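PDB 1OMO: alanine dehydrogenase from Archaeoglobus fulgidus, which catalyses the reversible NAD-dependent oxidative deamination of L-alanine to pyruvate and works as a homodimer. Local coordinates for residues E19-V24 / L144-D149. Sequence-based numbering, arbitrary orientation.
Sequences EAMNAV and LRRVFD
M21 carries this contact alone from its side, reaching from helix 17-32 to R146 and V147 near the end of helix 135-147. The two backbones stay well apart, with M21 CA 9.1 Å from R146 CA.

Along 19-24, E19 and A20 face other parts of the fold. E19 OE1 is hydrogen-bonded to S16 N and OE2 to N307 ND2 of helix 294-311. A20 packs on L107 of helix 102-120.

M21 points at 144-149. Its CG stands anti to the carbonyl carbon (chi1 -81°), and the chain runs on extended through chi2 (167°). This carries the sulfur to R146. SD lies 3.7 Å from R146 CB and also touches R146 CG. The bend at chi3 (84°) then turns the methyl toward V147, where M21 CE is 3.7 Å from V147 CG1. CE also sits 3.8 Å from R146 CB, so the thioether end rests on two neighbouring side chains at once. M21 also packs on A111 of helix 102-120.

Beyond M21, A23 and V24 turn to helix 294-311, and V24 also meets R108, an NAD-binding residue.

R146 offers only the aliphatic base of its side chain here, CB and CG. Its NH2 forms a salt bridge with E142 OE2, one turn earlier on its own helix. L144 O accepts from both V147 N, at 2.9 Å, and F148 N, at 2.8 Å; these two bonds fold the backbone that holds R146 and V147.

The contact joins a helix next to helix 102-120, which carries the NAD-binding R108, to the helix that follows the first strand of the Rossmann fold. It lies off the cofactor itself, with the M21 side chain about 14 Å from the bound NAD. Its chemistry is van der Waals packing of a thioether on aliphatic carbons, which implies a small, apolar bridge without directional bonds.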
# COMPACT_ATOMS: atom_id res chain seq x y z
N GLU A 19 -14.60 13.26 18.28
CA GLU A 19 -14.23 11.85 18.21
C GLU A 19 -12.89 11.75 17.49
O GLU A 19 -11.98 11.05 17.93
CB GLU A 19 -15.28 11.04 17.45
CG GLU A 19 -16.57 10.78 18.21
CD GLU A 19 -17.59 10.05 17.36
OE1 GLU A 19 -17.87 10.54 16.23
OE2 GLU A 19 -18.10 8.99 17.82
N ALA A 20 -12.76 12.49 16.39
CA ALA A 20 -11.53 12.49 15.59
C ALA A 20 -10.36 12.94 16.44
O ALA A 20 -9.27 12.36 16.36
CB ALA A 20 -11.69 13.43 14.37
N MET A 21 -10.57 13.97 17.27
CA MET A 21 -9.51 14.48 18.14
C MET A 21 -9.06 13.48 19.18
O MET A 21 -7.86 13.36 19.46
CB MET A 21 -9.93 15.79 18.82
CG MET A 21 -9.76 17.02 17.91
SD MET A 21 -10.52 18.58 18.42
CE MET A 21 -9.26 19.15 19.49
N ASN A 22 -10.01 12.75 19.76
CA ASN A 22 -9.64 11.76 20.76
C ASN A 22 -8.86 10.62 20.15
O ASN A 22 -7.91 10.14 20.76
CB ASN A 22 -10.89 11.21 21.45
CG ASN A 22 -11.43 12.15 22.49
OD1 ASN A 22 -12.60 12.07 22.86
ND2 ASN A 22 -10.57 13.05 22.97
N ALA A 23 -9.28 10.19 18.96
CA ALA A 23 -8.65 9.09 18.25
C ALA A 23 -7.25 9.44 17.79
O ALA A 23 -6.33 8.64 17.94
CB ALA A 23 -9.51 8.69 17.03
N VAL A 24 -7.07 10.65 17.27
CA VAL A 24 -5.76 11.06 16.80
C VAL A 24 -4.79 11.22 17.96
O VAL A 24 -3.61 10.88 17.84
CB VAL A 24 -5.86 12.37 15.95
CG1 VAL A 24 -4.47 12.91 15.59
CG2 VAL A 24 -6.62 12.08 14.68
N LEU A 144 -9.25 23.65 16.66
CA LEU A 144 -8.72 24.60 17.61
C LEU A 144 -9.77 25.21 18.54
O LEU A 144 -9.50 25.47 19.72
CB LEU A 144 -7.97 25.73 16.87
CG LEU A 144 -6.63 25.38 16.18
CD1 LEU A 144 -6.20 26.52 15.26
CD2 LEU A 144 -5.55 25.14 17.26
N ARG A 145 -10.98 25.44 18.04
CA ARG A 145 -11.93 25.99 18.95
C ARG A 145 -12.44 24.94 19.92
O ARG A 145 -13.18 25.24 20.83
CB ARG A 145 -13.06 26.73 18.24
CG ARG A 145 -13.91 25.95 17.34
CD ARG A 145 -14.95 26.90 16.79
NE ARG A 145 -15.97 26.19 16.06
CZ ARG A 145 -17.24 26.59 16.00
NH1 ARG A 145 -17.62 27.68 16.63
NH2 ARG A 145 -18.11 25.91 15.26
N ARG A 146 -12.03 23.69 19.75
CA ARG A 146 -12.45 22.68 20.72
C ARG A 146 -11.49 22.85 21.89
O ARG A 146 -11.75 22.42 22.98
CB ARG A 146 -12.32 21.26 20.17
CG ARG A 146 -13.63 20.64 19.71
CD ARG A 146 -14.26 21.43 18.61
NE ARG A 146 -15.39 20.73 18.02
CZ ARG A 146 -16.00 21.10 16.90
NH1 ARG A 146 -17.04 20.39 16.44
NH2 ARG A 146 -15.58 22.18 16.24
N VAL A 147 -10.35 23.47 21.64
CA VAL A 147 -9.38 23.59 22.72
C VAL A 147 -9.08 25.00 23.22
O VAL A 147 -8.45 25.17 24.27
CB VAL A 147 -8.04 22.86 22.35
CG1 VAL A 147 -8.26 21.33 22.34
CG2 VAL A 147 -7.55 23.29 20.98
N PHE A 148 -9.53 26.00 22.48
CA PHE A 148 -9.29 27.39 22.88
C PHE A 148 -10.49 28.26 22.57
O PHE A 148 -11.21 28.04 21.60
CB PHE A 148 -8.11 28.03 22.14
CG PHE A 148 -6.77 27.45 22.45
CD1 PHE A 148 -6.14 26.60 21.55
CD2 PHE A 148 -6.08 27.83 23.61
CE1 PHE A 148 -4.86 26.13 21.77
CE2 PHE A 148 -4.79 27.37 23.85
CZ PHE A 148 -4.17 26.51 22.91
N ASP A 149 -10.71 29.25 23.41
CA ASP A 149 -11.78 30.16 23.12
C ASP A 149 -11.02 31.11 22.21
O ASP A 149 -10.02 31.69 22.61
CB ASP A 149 -12.25 30.87 24.39
CG ASP A 149 -13.48 30.21 24.98
OD1 ASP A 149 -14.40 29.88 24.18
OD2 ASP A 149 -13.52 30.01 26.22